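Local structure of transcriptional regulator, ROK family (Vibrio cholerae O1 biovar eltor, 1Z05) at residues A[220-230]-A[400-411]. The protein probably binds DNA as a zinc-containing transcriptional regulator of the ROK family, a homologue of Escherichia coli Mlc, with a likely role in carbohydrate metabolism. Residues are numbered along the deposited sequence; the frame is centred on the assembly and turned at random.
Sequences AWALAEKLFGH and RFYKQATMPGAA
The carboxylate of E225 receives two successive backbone amides of the facing loop, one on each oxygen. R400 N donates to OE1 of E225 at 2.9 Å on the syn side, tilted 26° out of the carboxylate plane, and F401 N reaches OE2 of E225, also at 2.9 Å, on the syn lone pair. Each oxygen has a second donor from its own segment: H230 N comes to OE1 from the face opposite R400 N, and W221 NE1 meets OE2 on the anti side in a more bent bond (141°). Four N-H groups thus fix the rotation of this buried carboxylate.

Apolar packing continues from here to the helices, which cross at 72° with their axes 7.5 Å apart. The methyl of A411 is a knob in the hole formed by L223, A224, L227 and F228, its CB 3.4 Å from A224 N, while P408 CB rests on A220 CB. In this actin-like ROK fold, helix 407-418 follows strand 395-398, an outer strand of one five-stranded sheet; W221 touches L239 and S241 of that sheet, whereas T406 and M407 touch strand 119-126 of the other, placing the contact between the two sheet-containing lobes.

Aromatic side chains from both segments extend the packing. The F401 ring lies between M407 CG and R400 CG on opposite faces, with A224 O at its edge. M407 CE makes a CH-pi contact over one face of the F228 ring, 3.9 Å from its centroid. Nearer the solvent, R400 CB makes another over the centre of the H230 ring, 3.7 Å from the centroid, and that ring is held by a hydrogen bond from ND1 to E398 O.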
loop_
_atom_site.group_PDB
_atom_site.type_symbol
_atom_site.label_atom_id
_atom_site.label_comp_id
_atom_site.label_asym_id
_atom_site.label_seq_id
_atom_site.Cartn_x
_atom_site.Cartn_y
_atom_site.Cartn_z
ATOM N N ALA A 220 0.106 10.160 9.892
ATOM C CA ALA A 220 0.549 9.889 11.261
ATOM C C ALA A 220 -0.637 9.752 12.223
ATOM O O ALA A 220 -0.580 8.988 13.190
ATOM C CB ALA A 220 1.511 10.973 11.742
ATOM N N TRP A 221 -1.706 10.495 11.955
ATOM C CA TRP A 221 -2.931 10.369 12.722
ATOM C C TRP A 221 -3.572 8.980 12.525
ATOM O O TRP A 221 -4.016 8.359 13.486
ATOM C CB TRP A 221 -3.875 11.515 12.347
ATOM C CG TRP A 221 -5.193 11.575 13.034
ATOM C CD1 TRP A 221 -5.599 10.890 14.156
ATOM C CD2 TRP A 221 -6.290 12.409 12.655
ATOM N NE1 TRP A 221 -6.895 11.224 14.469
ATOM C CE2 TRP A 221 -7.343 12.159 13.569
ATOM C CE3 TRP A 221 -6.495 13.334 11.621
ATOM C CZ2 TRP A 221 -8.585 12.811 13.480
ATOM C CZ3 TRP A 221 -7.733 13.982 11.534
ATOM C CH2 TRP A 221 -8.756 13.718 12.462
ATOM N N ALA A 222 -3.602 8.480 11.293
ATOM C CA ALA A 222 -4.114 7.121 11.058
ATOM C C ALA A 222 -3.319 6.088 11.870
ATOM O O ALA A 222 -3.896 5.155 12.420
ATOM C CB ALA A 222 -4.093 6.778 9.580
ATOM N N LEU A 223 -1.999 6.268 11.942
ATOM C CA LEU A 223 -1.137 5.425 12.792
ATOM C C LEU A 223 -1.442 5.535 14.283
ATOM O O LEU A 223 -1.442 4.519 14.981
ATOM C CB LEU A 223 0.347 5.718 12.526
ATOM C CG LEU A 223 1.399 4.820 13.203
ATOM C CD1 LEU A 223 1.277 3.363 12.755
ATOM C CD2 LEU A 223 2.813 5.329 12.963
ATOM N N ALA A 224 -1.685 6.754 14.778
ATOM C CA ALA A 224 -2.111 6.948 16.160
ATOM C C ALA A 224 -3.432 6.254 16.468
ATOM O O ALA A 224 -3.624 5.739 17.561
ATOM C CB ALA A 224 -2.208 8.440 16.513
ATOM N N GLU A 225 -4.349 6.250 15.510
ATOM C CA GLU A 225 -5.605 5.539 15.706
ATOM C C GLU A 225 -5.371 4.022 15.802
ATOM O O GLU A 225 -5.997 3.344 16.604
ATOM C CB GLU A 225 -6.624 5.908 14.622
ATOM C CG GLU A 225 -7.102 7.384 14.649
ATOM C CD GLU A 225 -7.871 7.795 15.920
ATOM O OE1 GLU A 225 -8.559 6.953 16.557
ATOM O OE2 GLU A 225 -7.792 8.991 16.274
ATOM N N LYS A 226 -4.462 3.504 14.986
ATOM C CA LYS A 226 -4.070 2.089 15.029
ATOM C C LYS A 226 -3.292 1.684 16.305
ATOM O O LYS A 226 -3.493 0.591 16.846
ATOM C CB LYS A 226 -3.265 1.749 13.761
ATOM C CG LYS A 226 -2.605 0.356 13.721
ATOM C CD LYS A 226 -3.621 -0.779 13.845
ATOM C CE LYS A 226 -2.934 -2.136 14.007
ATOM N NZ LYS A 226 -3.888 -3.133 14.558
ATOM N N LEU A 227 -2.413 2.562 16.784
ATOM C CA LEU A 227 -1.609 2.262 17.978
ATOM C C LEU A 227 -2.244 2.647 19.318
ATOM O O LEU A 227 -2.003 1.978 20.335
ATOM C CB LEU A 227 -0.213 2.895 17.861
ATOM C CG LEU A 227 0.623 2.468 16.652
ATOM C CD1 LEU A 227 1.986 3.182 16.635
ATOM C CD2 LEU A 227 0.808 0.939 16.605
ATOM N N PHE A 228 -3.044 3.714 19.326
ATOM C CA PHE A 228 -3.521 4.319 20.571
ATOM C C PHE A 228 -5.022 4.577 20.556
ATOM O O PHE A 228 -5.605 4.900 21.592
ATOM C CB PHE A 228 -2.848 5.687 20.803
ATOM C CG PHE A 228 -1.364 5.641 20.981
ATOM C CD1 PHE A 228 -0.798 5.094 22.126
ATOM C CD2 PHE A 228 -0.532 6.213 20.029
ATOM C CE1 PHE A 228 0.590 5.073 22.299
ATOM C CE2 PHE A 228 0.842 6.196 20.190
ATOM C CZ PHE A 228 1.405 5.622 21.333
ATOM N N GLY A 229 -5.641 4.471 19.385
ATOM C CA GLY A 229 -6.985 5.005 19.205
ATOM C C GLY A 229 -8.042 3.986 18.852
ATOM O O GLY A 229 -8.108 2.906 19.447
ATOM N N HIS A 230 -8.875 4.324 17.876
ATOM C CA HIS A 230 -10.084 3.532 17.637
ATOM C C HIS A 230 -9.998 2.546 16.483
ATOM O O HIS A 230 -11.019 2.067 15.995
ATOM C CB HIS A 230 -11.311 4.436 17.530
ATOM C CG HIS A 230 -11.794 4.943 18.852
ATOM N ND1 HIS A 230 -12.710 5.966 18.969
ATOM C CD2 HIS A 230 -11.482 4.571 20.116
ATOM C CE1 HIS A 230 -12.956 6.190 20.247
ATOM N NE2 HIS A 230 -12.216 5.364 20.964
ATOM N N ARG A 400 -10.672 8.500 17.851
ATOM C CA ARG A 400 -10.351 8.833 19.241
ATOM C C ARG A 400 -9.730 10.236 19.368
ATOM O O ARG A 400 -10.064 10.993 20.294
ATOM C CB ARG A 400 -9.411 7.759 19.830
ATOM C CG ARG A 400 -8.776 8.078 21.186
ATOM C CD ARG A 400 -9.786 8.204 22.291
ATOM N NE ARG A 400 -9.171 8.515 23.586
ATOM C CZ ARG A 400 -8.950 9.745 24.052
ATOM N NH1 ARG A 400 -9.276 10.815 23.332
ATOM N NH2 ARG A 400 -8.393 9.909 25.244
ATOM N N PHE A 401 -8.846 10.584 18.432
ATOM C CA PHE A 401 -8.121 11.848 18.513
ATOM C C PHE A 401 -8.632 12.885 17.530
ATOM O O PHE A 401 -9.136 12.544 16.461
ATOM C CB PHE A 401 -6.611 11.624 18.316
ATOM C CG PHE A 401 -6.027 10.591 19.249
ATOM C CD1 PHE A 401 -5.961 10.831 20.625
ATOM C CD2 PHE A 401 -5.570 9.365 18.757
ATOM C CE1 PHE A 401 -5.432 9.874 21.495
ATOM C CE2 PHE A 401 -5.036 8.404 19.623
ATOM C CZ PHE A 401 -4.970 8.663 20.988
ATOM N N TYR A 402 -8.526 14.151 17.914
ATOM C CA TYR A 402 -8.667 15.261 16.973
ATOM C C TYR A 402 -7.944 16.502 17.458
ATOM O O TYR A 402 -7.151 17.081 16.714
ATOM C CB TYR A 402 -10.132 15.608 16.633
ATOM C CG TYR A 402 -10.201 16.762 15.642
ATOM C CD1 TYR A 402 -9.782 16.589 14.320
ATOM C CD2 TYR A 402 -10.628 18.032 16.039
ATOM C CE1 TYR A 402 -9.800 17.644 13.413
ATOM C CE2 TYR A 402 -10.656 19.098 15.133
ATOM C CZ TYR A 402 -10.246 18.893 13.821
ATOM O OH TYR A 402 -10.270 19.928 12.908
ATOM N N LYS A 403 -8.219 16.910 18.693
ATOM C CA LYS A 403 -7.563 18.084 19.274
ATOM C C LYS A 403 -6.249 17.733 19.971
ATOM O O LYS A 403 -5.530 18.619 20.436
ATOM C CB LYS A 403 -8.507 18.846 20.210
ATOM C CG LYS A 403 -9.498 19.744 19.477
ATOM C CD LYS A 403 -10.686 20.117 20.365
ATOM C CE LYS A 403 -11.667 21.041 19.643
ATOM N NZ LYS A 403 -12.199 20.456 18.373
ATOM N N GLN A 404 -5.938 16.439 20.034
ATOM C CA GLN A 404 -4.645 15.979 20.532
ATOM C C GLN A 404 -3.681 16.016 19.355
ATOM O O GLN A 404 -3.449 15.012 18.670
ATOM C CB GLN A 404 -4.731 14.578 21.152
ATOM C CG GLN A 404 -5.732 14.445 22.304
ATOM C CD GLN A 404 -7.137 14.134 21.819
ATOM O OE1 GLN A 404 -7.457 14.328 20.650
ATOM N NE2 GLN A 404 -7.986 13.651 22.722
ATOM N N ALA A 405 -3.138 17.205 19.125
ATOM C CA ALA A 405 -2.377 17.491 17.923
ATOM C C ALA A 405 -1.032 16.765 17.858
ATOM O O ALA A 405 -0.477 16.595 16.772
ATOM C CB ALA A 405 -2.179 18.993 17.785
ATOM N N THR A 406 -0.509 16.339 19.007
ATOM C CA THR A 406 0.815 15.706 19.031
ATOM C C THR A 406 0.804 14.173 19.201
ATOM O O THR A 406 1.863 13.548 19.176
ATOM C CB THR A 406 1.785 16.363 20.048
ATOM O OG1 THR A 406 1.287 16.201 21.384
ATOM C CG2 THR A 406 1.979 17.855 19.743
ATOM N N MET A 407 -0.382 13.582 19.363
ATOM C CA MET A 407 -0.511 12.122 19.385
ATOM C C MET A 407 -0.057 11.437 18.098
ATOM O O MET A 407 0.482 10.333 18.171
ATOM C CB MET A 407 -1.927 11.654 19.763
ATOM C CG MET A 407 -2.227 11.693 21.257
ATOM S SD MET A 407 -0.904 11.113 22.359
ATOM C CE MET A 407 -0.877 9.351 22.049
ATOM N N PRO A 408 -0.305 12.056 16.915
ATOM C CA PRO A 408 0.301 11.526 15.698
ATOM C C PRO A 408 1.823 11.376 15.789
ATOM O O PRO A 408 2.354 10.366 15.357
ATOM C CB PRO A 408 -0.087 12.562 14.628
ATOM C CG PRO A 408 -1.370 13.124 15.116
ATOM C CD PRO A 408 -1.204 13.197 16.618
ATOM N N GLY A 409 2.517 12.360 16.369
ATOM C CA GLY A 409 3.963 12.250 16.533
ATOM C C GLY A 409 4.336 11.142 17.505
ATOM O O GLY A 409 5.336 10.441 17.313
ATOM N N ALA A 410 3.516 10.980 18.543
ATOM C CA ALA A 410 3.694 9.893 19.513
ATOM C C ALA A 410 3.665 8.517 18.842
ATOM O O ALA A 410 4.464 7.643 19.181
ATOM C CB ALA A 410 2.642 9.990 20.630
ATOM N N ALA A 411 2.763 8.351 17.873
ATOM C CA ALA A 411 2.638 7.124 17.090
ATOM C C ALA A 411 3.891 6.807 16.281
ATOM O O ALA A 411 4.295 5.649 16.184
ATOM C CB ALA A 411 1.432 7.214 16.176
#